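Local coordinates for protein beta-agarase D (Zobellia galactanivorans, PDB 4ASM) that hydrolyses the beta-1,4 linkages between galactose and 3,6-anhydrogalactose in agarose at internal sites, with retention of anomeric configuration, through its family 16 catalytic domain, at residues K140-T145 against N349-D354; I163-G168 against E326-Q331; P170-R175 against S337-E342; S181-S186 against T214-K219. One frame throughout, in Å; residues are numbered along the deposited sequence.

Contact 1: K140-T145 against N349-D354; sequences KVMNST and NNLLVD. With CA (calcium ion), chain B.
Lys140 and Leu352 face each other as an antiparallel hydrogen-bonded pair, their CA atoms 5.2 Å apart, and segments 140-145 and 349-354 run in nearly opposite directions, 168° apart. Lys140 N donates to Leu352 O at 2.8 Å. On the other side of Lys140, its O and Asn350 O are joined through a water that lies within hydrogen-bonding distance of both. Here strand 133-140 gives way to a loop in the beta-sandwich (jelly-roll) fold of family GH16, while strand 350-362 runs on through Asp354, whose O, 2.5 Å from the calcium ion, and OD1 both bind the metal. Asp9, Asp34, Asn36 and Gly89 share that ion. Beyond the water, side chains take over. Met142 sends CG, anti to its carbonyl carbon (chi1 -66°), over the backbone of strand 350-362, where Met142 CG lies 3.4 Å from Leu351 N; the Met142 SD lies 3.6 Å from Asn349 C. Leu351 answers with two parts: CB lies against Met142 CG, and Leu351 CD1 comes up to Lys140 O at 3.5 Å. On the sheet face shared by Lys140 and Leu352 their CB atoms meet at 4.1 Å, before the extended lysine chain leads away. At the far end, Ser144 OG makes a weak bond to Asn349 OD1, 3.4 Å long.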
loop_
_atom_site.group_PDB
_atom_site.type_symbol
_atom_site.label_atom_id
_atom_site.label_comp_id
_atom_site.label_asym_id
_atom_site.label_seq_id
_atom_site.Cartn_x
_atom_site.Cartn_y
_atom_site.Cartn_z
ATOM N N LYS A 140 -2.854 -5.746 12.126
ATOM C CA LYS A 140 -3.551 -7.002 11.938
ATOM C C LYS A 140 -4.276 -6.907 10.607
ATOM O O LYS A 140 -5.301 -6.216 10.489
ATOM C CB LYS A 140 -4.547 -7.247 13.056
ATOM C CG LYS A 140 -5.211 -8.624 12.977
ATOM C CD LYS A 140 -6.169 -8.836 14.120
ATOM C CE LYS A 140 -6.725 -10.250 14.127
ATOM N NZ LYS A 140 -7.701 -10.432 15.253
ATOM N N VAL A 141 -3.741 -7.621 9.616
ATOM C CA VAL A 141 -4.342 -7.645 8.281
ATOM C C VAL A 141 -5.783 -8.156 8.388
ATOM O O VAL A 141 -6.041 -9.127 9.109
ATOM C CB VAL A 141 -3.510 -8.563 7.354
ATOM C CG1 VAL A 141 -4.136 -8.673 5.964
ATOM C CG2 VAL A 141 -2.045 -8.067 7.287
ATOM N N MET A 142 -6.727 -7.534 7.683
ATOM C CA MET A 142 -8.107 -8.008 7.733
ATOM C C MET A 142 -8.244 -9.411 7.176
ATOM O O MET A 142 -7.747 -9.702 6.082
ATOM C CB MET A 142 -9.043 -7.115 6.954
ATOM C CG MET A 142 -9.202 -5.762 7.507
ATOM S SD MET A 142 -10.593 -4.915 6.690
ATOM C CE MET A 142 -9.912 -4.907 5.028
ATOM N N ASN A 143 -8.980 -10.245 7.910
ATOM C CA ASN A 143 -9.366 -11.565 7.427
ATOM C C ASN A 143 -10.552 -11.444 6.457
ATOM O O ASN A 143 -11.664 -11.910 6.721
ATOM C CB ASN A 143 -9.709 -12.491 8.595
ATOM C CG ASN A 143 -9.865 -13.913 8.145
ATOM O OD1 ASN A 143 -9.273 -14.321 7.143
ATOM N ND2 ASN A 143 -10.683 -14.671 8.851
ATOM N N SER A 144 -10.282 -10.783 5.336
ATOM C CA SER A 144 -11.289 -10.361 4.361
ATOM C C SER A 144 -10.656 -10.381 2.992
ATOM O O SER A 144 -9.446 -10.239 2.865
ATOM C CB SER A 144 -11.709 -8.919 4.644
ATOM O OG SER A 144 -12.712 -8.472 3.757
ATOM N N THR A 145 -11.485 -10.553 1.962
ATOM C CA THR A 145 -10.990 -10.475 0.592
ATOM C C THR A 145 -10.761 -9.024 0.150
ATOM O O THR A 145 -10.216 -8.792 -0.927
ATOM C CB THR A 145 -11.953 -11.146 -0.384
ATOM O OG1 THR A 145 -13.205 -10.453 -0.325
ATOM C CG2 THR A 145 -12.189 -12.598 0.031
ATOM N N ASN A 349 -13.690 -7.915 9.312
ATOM C CA ASN A 349 -13.829 -6.780 8.418
ATOM C C ASN A 349 -13.340 -5.463 8.982
ATOM O O ASN A 349 -13.768 -4.397 8.530
ATOM C CB ASN A 349 -15.278 -6.661 7.988
ATOM C CG ASN A 349 -15.701 -7.845 7.163
ATOM O OD1 ASN A 349 -15.242 -7.990 6.028
ATOM N ND2 ASN A 349 -16.508 -8.721 7.739
ATOM N N ASN A 350 -12.426 -5.555 9.944
ATOM C CA ASN A 350 -11.930 -4.399 10.678
ATOM C C ASN A 350 -10.417 -4.449 10.758
ATOM O O ASN A 350 -9.838 -5.279 11.454
ATOM C CB ASN A 350 -12.544 -4.366 12.079
ATOM C CG ASN A 350 -12.194 -3.120 12.849
ATOM O OD1 ASN A 350 -11.837 -2.091 12.285
ATOM N ND2 ASN A 350 -12.319 -3.199 14.171
ATOM N N LEU A 351 -9.781 -3.538 10.029
ATOM C CA LEU A 351 -8.328 -3.431 10.012
ATOM C C LEU A 351 -7.858 -2.783 11.310
ATOM O O LEU A 351 -8.358 -1.734 11.667
ATOM C CB LEU A 351 -7.918 -2.582 8.800
ATOM C CG LEU A 351 -6.421 -2.375 8.599
ATOM C CD1 LEU A 351 -5.720 -3.643 8.163
ATOM C CD2 LEU A 351 -6.195 -1.278 7.564
ATOM N N LEU A 352 -6.886 -3.399 11.995
ATOM C CA LEU A 352 -6.371 -2.856 13.270
ATOM C C LEU A 352 -4.916 -2.484 13.125
ATOM O O LEU A 352 -4.084 -3.349 12.837
ATOM C CB LEU A 352 -6.500 -3.897 14.395
ATOM C CG LEU A 352 -7.910 -4.355 14.763
ATOM C CD1 LEU A 352 -7.837 -5.354 15.900
ATOM C CD2 LEU A 352 -8.826 -3.196 15.133
ATOM N N VAL A 353 -4.595 -1.203 13.319
ATOM C CA VAL A 353 -3.204 -0.771 13.313
ATOM C C VAL A 353 -2.804 -0.380 14.741
ATOM O O VAL A 353 -3.303 0.585 15.325
ATOM C CB VAL A 353 -2.929 0.388 12.324
ATOM C CG1 VAL A 353 -1.445 0.749 12.313
ATOM C CG2 VAL A 353 -3.418 0.024 10.889
ATOM N N ASP A 354 -1.899 -1.163 15.303
ATOM C CA ASP A 354 -1.407 -0.918 16.652
ATOM C C ASP A 354 -0.583 0.363 16.706
ATOM O O ASP A 354 -0.708 1.159 17.650
ATOM C CB ASP A 354 -0.582 -2.137 17.061
ATOM C CG ASP A 354 -0.091 -2.099 18.509
ATOM O OD1 ASP A 354 -0.558 -1.263 19.326
ATOM O OD2 ASP A 354 0.769 -2.936 18.827
HETATM CA CA CA B . -1.123 0.897 20.085
HETATM O O HOH W 1 -7.880 -7.169 11.280
HETATM O O HOH W 2 -1.632 -0.639 21.892
#

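Contact 2: I163-G168 against E326-Q331; sequences IMECYG and EDQSWQ. With IMD (imidazole), chain C.
Tyr167 and Trp330 form the aromatic part of this contact, a T-shaped pair in which the indole turns its edge to the phenol face. The planes stand at 89°, with 5.3 Å between the centroids of the phenol and the indole six-membered ring, and Trp330 CZ2 comes 3.6 Å from Tyr167 CZ. Gln331, bent at chi2, brings CG to within 3.9 Å of Tyr167 CD2; neighbouring residues of the helix thus both pack on the tyrosine.

Polar groups gather beyond the phenol. The extended chain of Gln328 reaches between Tyr167 and Glu165, its amide plane 78° from the phenol ring. Glu165 is probably the proton donor, and its OE1 is hydrogen-bonded to His184. An imidazole, presumably carried over from crystallisation, sits in what is probably the catalytic cleft: its N3 donates to Glu326 OE2 at 2.8 Å, with an angle of 167°, and it is also hydrogen-bonded to Glu160, the likely nucleophile.

Strand 159-166 lies between strands 147-153 and 183-191 here, carrying Glu165 and leading into Tyr167; strand 320-326 pairs with 147-153 and passes into helix 329-333, whose Trp330 also meets Phe179 of helix 177-180 edge to face.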
loop_
_atom_site.group_PDB
_atom_site.type_symbol
_atom_site.label_atom_id
_atom_site.label_comp_id
_atom_site.label_asym_id
_atom_site.label_seq_id
_atom_site.Cartn_x
_atom_site.Cartn_y
_atom_site.Cartn_z
ATOM N N ILE A 163 3.193 0.746 1.248
ATOM C CA ILE A 163 3.806 -0.044 2.306
ATOM C C ILE A 163 3.165 -1.432 2.261
ATOM O O ILE A 163 3.867 -2.440 2.128
ATOM C CB ILE A 163 3.662 0.631 3.670
ATOM C CG1 ILE A 163 4.594 1.853 3.723
ATOM C CG2 ILE A 163 4.080 -0.333 4.762
ATOM C CD1 ILE A 163 3.954 3.137 4.056
ATOM N N MET A 164 1.842 -1.480 2.354
ATOM C CA MET A 164 1.135 -2.753 2.267
ATOM C C MET A 164 -0.098 -2.625 1.376
ATOM O O MET A 164 -0.882 -1.680 1.515
ATOM C CB MET A 164 0.700 -3.199 3.656
ATOM C CG MET A 164 -0.146 -4.492 3.640
ATOM S SD MET A 164 -0.644 -5.055 5.287
ATOM C CE MET A 164 -1.734 -3.717 5.786
ATOM N N GLU A 165 -0.275 -3.595 0.468
ATOM C CA GLU A 165 -1.545 -3.822 -0.224
ATOM C C GLU A 165 -1.747 -5.328 -0.127
ATOM O O GLU A 165 -0.986 -6.100 -0.743
ATOM C CB GLU A 165 -1.464 -3.386 -1.688
ATOM C CG GLU A 165 -2.703 -3.694 -2.494
ATOM C CD GLU A 165 -2.634 -3.070 -3.867
ATOM O OE1 GLU A 165 -1.662 -3.382 -4.586
ATOM O OE2 GLU A 165 -3.530 -2.262 -4.225
ATOM N N CYS A 166 -2.717 -5.753 0.687
ATOM C CA CYS A 166 -2.880 -7.168 0.983
ATOM C C CYS A 166 -4.357 -7.521 1.031
ATOM O O CYS A 166 -5.122 -6.872 1.717
ATOM C CB CYS A 166 -2.211 -7.481 2.326
ATOM S SG CYS A 166 -2.292 -9.251 2.761
ATOM N N TYR A 167 -4.744 -8.540 0.264
ATOM C CA TYR A 167 -6.108 -9.077 0.282
ATOM C C TYR A 167 -6.042 -10.375 1.058
ATOM O O TYR A 167 -5.998 -11.469 0.471
ATOM C CB TYR A 167 -6.620 -9.310 -1.148
ATOM C CG TYR A 167 -6.220 -8.189 -2.091
ATOM C CD1 TYR A 167 -4.942 -8.140 -2.624
ATOM C CD2 TYR A 167 -7.130 -7.218 -2.475
ATOM C CE1 TYR A 167 -4.543 -7.125 -3.476
ATOM C CE2 TYR A 167 -6.740 -6.174 -3.348
ATOM C CZ TYR A 167 -5.442 -6.158 -3.835
ATOM O OH TYR A 167 -5.000 -5.159 -4.700
ATOM N N GLY A 168 -5.993 -10.232 2.384
ATOM C CA GLY A 168 -5.461 -11.288 3.238
ATOM C C GLY A 168 -6.333 -12.482 3.533
ATOM O O GLY A 168 -5.822 -13.529 3.974
ATOM N N GLU A 326 -10.129 -1.046 0.863
ATOM C CA GLU A 326 -10.686 -0.875 -0.487
ATOM C C GLU A 326 -11.290 -2.147 -1.026
ATOM O O GLU A 326 -10.734 -3.230 -0.846
ATOM C CB GLU A 326 -9.613 -0.410 -1.481
ATOM C CG GLU A 326 -9.107 0.989 -1.191
ATOM C CD GLU A 326 -7.970 1.403 -2.113
ATOM O OE1 GLU A 326 -7.659 0.666 -3.085
ATOM O OE2 GLU A 326 -7.395 2.491 -1.872
ATOM N N ASP A 327 -12.413 -1.984 -1.722
ATOM C CA ASP A 327 -12.993 -2.994 -2.594
ATOM C C ASP A 327 -12.620 -2.584 -4.023
ATOM O O ASP A 327 -13.282 -1.751 -4.642
ATOM C CB ASP A 327 -14.518 -3.002 -2.393
ATOM C CG ASP A 327 -15.189 -4.237 -2.963
ATOM O OD1 ASP A 327 -14.572 -4.918 -3.801
ATOM O OD2 ASP A 327 -16.351 -4.511 -2.589
ATOM N N GLN A 328 -11.530 -3.143 -4.535
ATOM C CA GLN A 328 -10.995 -2.700 -5.840
ATOM C C GLN A 328 -11.769 -3.282 -7.011
ATOM O O GLN A 328 -12.366 -4.361 -6.906
ATOM C CB GLN A 328 -9.495 -2.996 -5.927
ATOM C CG GLN A 328 -8.740 -2.265 -4.808
ATOM C CD GLN A 328 -7.248 -2.540 -4.767
ATOM O OE1 GLN A 328 -6.487 -1.860 -4.051
ATOM N NE2 GLN A 328 -6.826 -3.542 -5.488
ATOM N N SER A 329 -11.751 -2.584 -8.148
ATOM C CA SER A 329 -12.536 -3.000 -9.296
ATOM C C SER A 329 -12.275 -4.427 -9.732
ATOM O O SER A 329 -13.219 -5.166 -9.988
ATOM C CB SER A 329 -12.302 -2.058 -10.480
ATOM O OG SER A 329 -12.627 -0.730 -10.136
ATOM N N TRP A 330 -11.001 -4.814 -9.826
ATOM C CA TRP A 330 -10.667 -6.166 -10.322
ATOM C C TRP A 330 -11.203 -7.267 -9.394
ATOM O O TRP A 330 -11.730 -8.298 -9.857
ATOM C CB TRP A 330 -9.144 -6.305 -10.579
ATOM C CG TRP A 330 -8.296 -6.332 -9.318
ATOM C CD1 TRP A 330 -8.107 -5.321 -8.431
ATOM C CD2 TRP A 330 -7.564 -7.452 -8.811
ATOM N NE1 TRP A 330 -7.275 -5.726 -7.408
ATOM C CE2 TRP A 330 -6.933 -7.037 -7.616
ATOM C CE3 TRP A 330 -7.379 -8.775 -9.260
ATOM C CZ2 TRP A 330 -6.131 -7.894 -6.857
ATOM C CZ3 TRP A 330 -6.581 -9.621 -8.509
ATOM C CH2 TRP A 330 -5.974 -9.180 -7.312
ATOM N N GLN A 331 -11.090 -7.043 -8.085
ATOM C CA GLN A 331 -11.614 -7.995 -7.123
ATOM C C GLN A 331 -13.136 -8.059 -7.214
ATOM O O GLN A 331 -13.714 -9.148 -7.225
ATOM C CB GLN A 331 -11.178 -7.597 -5.702
ATOM C CG GLN A 331 -9.698 -7.844 -5.370
ATOM C CD GLN A 331 -9.383 -9.328 -5.123
ATOM O OE1 GLN A 331 -9.206 -9.780 -3.970
ATOM N NE2 GLN A 331 -9.300 -10.066 -6.191
HETATM N N1 IMD C . -2.871 2.039 -3.536
HETATM C C2 IMD C . -4.056 2.610 -3.260
HETATM N N3 IMD C . -4.862 1.678 -2.712
HETATM C C4 IMD C . -4.187 0.508 -2.629
HETATM C C5 IMD C . -2.923 0.745 -3.151
#

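Contact 3: P170-R175 against S337-E342; sequences PGNDNR and SPNAAE
Arg175 and Glu342 meet end-on in a two-pronged salt bridge tying a surface loop to a capping box at the start of helix 340-343. Arg175 NH2 donates to the syn lone pair of Glu342 OE1 at 2.8 Å and NH1 reaches OE2, the guanidinium and carboxylate 15° from coplanar. This is the tight side. Glu342 CG, anti to the carbonyl carbon (chi1 -72°), starts an extended chain carrying the carboxylate to the arginine. Glu342 OE2 takes a second bond on its anti lone pair from Asn172 N, 2.7 Å away, and OE1 accepts from Asn339 N. In return Asn339 OD1 accepts from Glu342 N, completing the box. Arg175 NH2 also donates to Ser337 O at 2.8 Å, above the carbonyl plane. Asp173 joins the network through an Asx turn, OD1 receiving Arg175 N and NH1 from opposite faces of its carboxylate. Replacing Glu342 by an alanine would probably leave the Arg175 guanidinium and Asn172 N without their shared acceptor and halve the capping box.

The outer side is looser. Asn172 ND2 lies 3.6 Å from Ala341 CB, and a water links Asp173 OD2 with Asn339 ND2. Asn339 ND2 donates almost straight (170°) to Asn172 OD1 at 3.1 Å.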
loop_
_atom_site.group_PDB
_atom_site.type_symbol
_atom_site.label_atom_id
_atom_site.label_comp_id
_atom_site.label_asym_id
_atom_site.label_seq_id
_atom_site.Cartn_x
_atom_site.Cartn_y
_atom_site.Cartn_z
ATOM N N PRO A 170 -8.802 -15.614 2.544
ATOM C CA PRO A 170 -9.120 -16.439 1.391
ATOM C C PRO A 170 -10.592 -16.460 1.021
ATOM O O PRO A 170 -10.931 -16.927 -0.049
ATOM C CB PRO A 170 -8.664 -17.848 1.817
ATOM C CG PRO A 170 -8.743 -17.841 3.294
ATOM C CD PRO A 170 -8.373 -16.415 3.705
ATOM N N GLY A 171 -11.460 -15.965 1.890
ATOM C CA GLY A 171 -12.902 -16.121 1.692
ATOM C C GLY A 171 -13.412 -17.389 2.352
ATOM O O GLY A 171 -12.685 -18.366 2.474
ATOM N N ASN A 172 -14.670 -17.360 2.764
ATOM C CA ASN A 172 -15.280 -18.538 3.378
ATOM C C ASN A 172 -15.391 -19.716 2.417
ATOM O O ASN A 172 -15.477 -20.855 2.873
ATOM C CB ASN A 172 -16.615 -18.189 4.040
ATOM C CG ASN A 172 -17.678 -17.716 3.049
ATOM O OD1 ASN A 172 -17.473 -17.671 1.833
ATOM N ND2 ASN A 172 -18.837 -17.365 3.583
ATOM N N ASP A 173 -15.330 -19.453 1.108
ATOM C CA ASP A 173 -15.314 -20.511 0.082
ATOM C C ASP A 173 -13.952 -20.620 -0.617
ATOM O O ASP A 173 -13.831 -21.283 -1.649
ATOM C CB ASP A 173 -16.426 -20.276 -0.954
ATOM C CG ASP A 173 -16.298 -18.931 -1.672
ATOM O OD1 ASP A 173 -15.264 -18.258 -1.467
ATOM O OD2 ASP A 173 -17.236 -18.546 -2.407
ATOM N N ASN A 174 -12.931 -19.942 -0.076
ATOM C CA ASN A 174 -11.574 -19.971 -0.637
ATOM C C ASN A 174 -11.397 -19.356 -2.025
ATOM O O ASN A 174 -10.364 -19.555 -2.645
ATOM C CB ASN A 174 -10.957 -21.388 -0.605
ATOM C CG ASN A 174 -10.404 -21.729 0.739
ATOM O OD1 ASN A 174 -9.580 -20.994 1.275
ATOM N ND2 ASN A 174 -10.857 -22.833 1.308
ATOM N N ARG A 175 -12.364 -18.553 -2.462
ATOM C CA ARG A 175 -12.285 -17.956 -3.809
ATOM C C ARG A 175 -11.101 -16.985 -3.991
ATOM O O ARG A 175 -10.689 -16.695 -5.109
ATOM C CB ARG A 175 -13.600 -17.267 -4.150
ATOM C CG ARG A 175 -13.866 -16.000 -3.374
ATOM C CD ARG A 175 -15.317 -15.609 -3.599
ATOM N NE ARG A 175 -15.670 -14.447 -2.802
ATOM C CZ ARG A 175 -15.849 -14.452 -1.486
ATOM N NH1 ARG A 175 -15.720 -15.607 -0.772
ATOM N NH2 ARG A 175 -16.156 -13.319 -0.870
ATOM N N SER A 337 -14.763 -9.973 -3.849
ATOM C CA SER A 337 -15.227 -9.105 -2.737
ATOM C C SER A 337 -16.060 -9.868 -1.737
ATOM O O SER A 337 -16.664 -10.877 -2.100
ATOM C CB SER A 337 -16.204 -8.014 -3.209
ATOM O OG SER A 337 -15.851 -7.361 -4.393
ATOM N N PRO A 338 -16.169 -9.348 -0.504
ATOM C CA PRO A 338 -16.896 -10.066 0.556
ATOM C C PRO A 338 -18.330 -10.421 0.214
ATOM O O PRO A 338 -19.011 -9.674 -0.496
ATOM C CB PRO A 338 -16.864 -9.090 1.728
ATOM C CG PRO A 338 -15.584 -8.338 1.510
ATOM C CD PRO A 338 -15.558 -8.111 0.021
ATOM N N ASN A 339 -18.769 -11.576 0.708
ATOM C CA ASN A 339 -20.170 -11.926 0.608
ATOM C C ASN A 339 -20.903 -11.648 1.916
ATOM O O ASN A 339 -20.296 -11.279 2.927
ATOM C CB ASN A 339 -20.330 -13.368 0.158
ATOM C CG ASN A 339 -19.621 -14.375 1.079
ATOM O OD1 ASN A 339 -19.739 -14.317 2.311
ATOM N ND2 ASN A 339 -18.906 -15.330 0.471
ATOM N N ALA A 340 -22.220 -11.817 1.897
ATOM C CA ALA A 340 -23.032 -11.474 3.059
ATOM C C ALA A 340 -22.662 -12.265 4.310
ATOM O O ALA A 340 -22.598 -11.705 5.405
ATOM C CB ALA A 340 -24.521 -11.617 2.732
ATOM N N ALA A 341 -22.410 -13.570 4.166
ATOM C CA ALA A 341 -22.024 -14.397 5.299
ATOM C C ALA A 341 -20.729 -13.898 5.942
ATOM O O ALA A 341 -20.633 -13.797 7.167
ATOM C CB ALA A 341 -21.913 -15.885 4.873
ATOM N N GLU A 342 -19.731 -13.573 5.118
ATOM C CA GLU A 342 -18.471 -13.037 5.629
ATOM C C GLU A 342 -18.659 -11.710 6.342
ATOM O O GLU A 342 -18.017 -11.460 7.348
ATOM C CB GLU A 342 -17.485 -12.863 4.480
ATOM C CG GLU A 342 -16.931 -14.169 3.931
ATOM C CD GLU A 342 -16.383 -14.034 2.513
ATOM O OE1 GLU A 342 -16.513 -12.950 1.901
ATOM O OE2 GLU A 342 -15.855 -15.034 1.986
HETATM O O HOH W 3 -18.885 -16.144 -2.386
#

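Contact 4: S181-S186 against T214-K219; sequences SKIHLS and TQWGGK
Two similar torsions bring Trp216 and Ile183 together: Trp216 CG lies anti to its own carbonyl carbon (chi1 -65°), and Ile183 CG1 takes the same setting (chi1 -54°), which brings the isoleucine's longer branch over the indole. The side chains cross at about a right angle. Ile183 CG1 sits 3.7 Å from the centroid of the Trp216 five-membered ring, nearly on its normal, in a CH-pi contact, and Ile183 CD1 continues over the middle of the ring system, 3.9 Å from Trp216 CE2. Along the indole edge runs the backbone of Ser181 and Lys182. Here Trp216 NE1 gives a weak bond to Ser181 O, 2.9 Å long but bent to 132°, and Lys182 N lies in the ring plane 3.6 Å from Trp216 CD1. Beside the indole, Ser181 CB packs on Thr214 O at 3.3 Å.

The contact joins the start of strand 183-191 to the loop ahead of strand 220-229, where a type II turn from Trp216 to Lys219 reverses the chain. Cys166 and Ile221 also touch the indole, placing it within the sandwich. A leucine in place of Trp216 would probably strip Ser181 O of this donor and open a gap beneath Ile183. With the one polar bond across the segments so bent, the hold seems to rest chiefly on the broad apolar face, while the indole N-H still finds an acceptor in a buried setting.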
loop_
_atom_site.group_PDB
_atom_site.type_symbol
_atom_site.label_atom_id
_atom_site.label_comp_id
_atom_site.label_asym_id
_atom_site.label_seq_id
_atom_site.Cartn_x
_atom_site.Cartn_y
_atom_site.Cartn_z
ATOM N N SER A 181 -2.380 -15.543 0.368
ATOM C CA SER A 181 -1.044 -15.932 0.815
ATOM C C SER A 181 0.040 -14.903 0.487
ATOM O O SER A 181 1.197 -15.093 0.844
ATOM C CB SER A 181 -0.645 -17.291 0.217
ATOM O OG SER A 181 -0.560 -17.164 -1.178
ATOM N N LYS A 182 -0.335 -13.801 -0.180
ATOM C CA LYS A 182 0.666 -12.841 -0.652
ATOM C C LYS A 182 0.449 -11.423 -0.116
ATOM O O LYS A 182 -0.676 -11.029 0.245
ATOM C CB LYS A 182 0.663 -12.806 -2.193
ATOM C CG LYS A 182 0.945 -14.187 -2.836
ATOM C CD LYS A 182 2.349 -14.719 -2.446
ATOM C CE LYS A 182 2.795 -15.965 -3.240
ATOM N NZ LYS A 182 2.037 -17.169 -2.826
ATOM N N ILE A 183 1.545 -10.673 -0.048
ATOM C CA ILE A 183 1.471 -9.234 0.209
ATOM C C ILE A 183 2.028 -8.568 -1.026
ATOM O O ILE A 183 3.139 -8.872 -1.451
ATOM C CB ILE A 183 2.275 -8.779 1.463
ATOM C CG1 ILE A 183 1.872 -9.587 2.704
ATOM C CG2 ILE A 183 2.128 -7.230 1.672
ATOM C CD1 ILE A 183 2.655 -9.250 3.955
ATOM N N HIS A 184 1.235 -7.691 -1.638
ATOM C CA HIS A 184 1.738 -6.940 -2.781
ATOM C C HIS A 184 2.642 -5.809 -2.325
ATOM O O HIS A 184 2.191 -4.904 -1.618
ATOM C CB HIS A 184 0.590 -6.403 -3.639
ATOM C CG HIS A 184 1.023 -5.951 -5.002
ATOM N ND1 HIS A 184 0.385 -4.932 -5.676
ATOM C CD2 HIS A 184 2.048 -6.348 -5.797
ATOM C CE1 HIS A 184 0.973 -4.749 -6.848
ATOM N NE2 HIS A 184 1.992 -5.581 -6.940
ATOM N N LEU A 185 3.910 -5.896 -2.713
ATOM C CA LEU A 185 4.927 -4.897 -2.353
ATOM C C LEU A 185 5.035 -4.001 -3.583
ATOM O O LEU A 185 5.491 -4.438 -4.652
ATOM C CB LEU A 185 6.268 -5.548 -1.992
ATOM C CG LEU A 185 6.151 -6.620 -0.902
ATOM C CD1 LEU A 185 7.506 -7.263 -0.715
ATOM C CD2 LEU A 185 5.655 -5.977 0.386
ATOM N N SER A 186 4.542 -2.766 -3.460
ATOM C CA SER A 186 4.161 -2.021 -4.650
ATOM C C SER A 186 4.386 -0.512 -4.553
ATOM O O SER A 186 4.749 0.028 -3.511
ATOM C CB SER A 186 2.688 -2.332 -4.943
ATOM O OG SER A 186 2.268 -1.913 -6.239
ATOM N N THR A 214 -0.252 -19.535 4.759
ATOM C CA THR A 214 -1.316 -19.757 3.794
ATOM C C THR A 214 -2.143 -18.522 3.601
ATOM O O THR A 214 -2.770 -18.368 2.556
ATOM C CB THR A 214 -2.452 -20.679 4.285
ATOM O OG1 THR A 214 -2.184 -21.230 5.558
ATOM C CG2 THR A 214 -2.907 -21.671 3.213
ATOM N N GLN A 215 -2.258 -17.712 4.657
ATOM C CA GLN A 215 -3.025 -16.471 4.569
ATOM C C GLN A 215 -2.450 -15.443 5.512
ATOM O O GLN A 215 -2.012 -15.772 6.606
ATOM C CB GLN A 215 -4.516 -16.688 4.878
ATOM C CG GLN A 215 -4.850 -17.042 6.338
ATOM C CD GLN A 215 -6.344 -17.067 6.582
ATOM O OE1 GLN A 215 -6.912 -16.152 7.177
ATOM N NE2 GLN A 215 -6.993 -18.114 6.100
ATOM N N TRP A 216 -2.491 -14.183 5.070
ATOM C CA TRP A 216 -2.084 -13.076 5.930
ATOM C C TRP A 216 -3.237 -12.529 6.747
ATOM O O TRP A 216 -3.006 -11.915 7.787
ATOM C CB TRP A 216 -1.391 -11.977 5.123
ATOM C CG TRP A 216 -0.108 -12.470 4.546
ATOM C CD1 TRP A 216 0.129 -12.863 3.254
ATOM C CD2 TRP A 216 1.129 -12.627 5.251
ATOM N NE1 TRP A 216 1.435 -13.262 3.117
ATOM C CE2 TRP A 216 2.078 -13.115 4.320
ATOM C CE3 TRP A 216 1.535 -12.383 6.581
ATOM C CZ2 TRP A 216 3.409 -13.396 4.681
ATOM C CZ3 TRP A 216 2.863 -12.648 6.938
ATOM C CH2 TRP A 216 3.779 -13.152 5.986
ATOM N N GLY A 217 -4.464 -12.744 6.268
ATOM C CA GLY A 217 -5.649 -12.249 6.957
ATOM C C GLY A 217 -5.710 -12.777 8.379
ATOM O O GLY A 217 -5.581 -13.979 8.612
ATOM N N GLY A 218 -5.930 -11.877 9.327
ATOM C CA GLY A 218 -5.958 -12.258 10.748
ATOM C C GLY A 218 -4.610 -12.302 11.444
ATOM O O GLY A 218 -4.558 -12.429 12.681
ATOM N N LYS A 219 -3.520 -12.190 10.681
ATOM C CA LYS A 219 -2.172 -12.160 11.272
ATOM C C LYS A 219 -1.791 -10.722 11.579
ATOM O O LYS A 219 -2.119 -9.803 10.803
ATOM C CB LYS A 219 -1.128 -12.760 10.318
ATOM C CG LYS A 219 -1.268 -14.250 10.108
ATOM C CD LYS A 219 -0.134 -14.790 9.241
ATOM C CE LYS A 219 0.357 -16.138 9.740
ATOM N NZ LYS A 219 1.368 -15.964 10.831
#

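How the contacts relate
Along the chain, contacts 2, 3 and 4 all nest inside the loop closed by contact 1, and contacts 2 and 3 interlock because their segments alternate. Contact 2 lines the probable catalytic cleft, and contact 4 lies beside it, the two centres about 10 Å apart: Glu165 OE1 is 2.8 Å from His184 ND1, and Gly168 O is 2.8 Å from Gly217 N. Contact 1 meets the same loop of contact 4 through Val141 O and Gly218 N, also 2.8 Å apart, and extends to the calcium site. Contact 3 lies farther out, its centre about 22 Å from the chain centre, yet joins contact 2 through Ser337 OG and Asp327 OD1 at 2.8 Å and contact 1 through Glu342 O and Asn349 ND2.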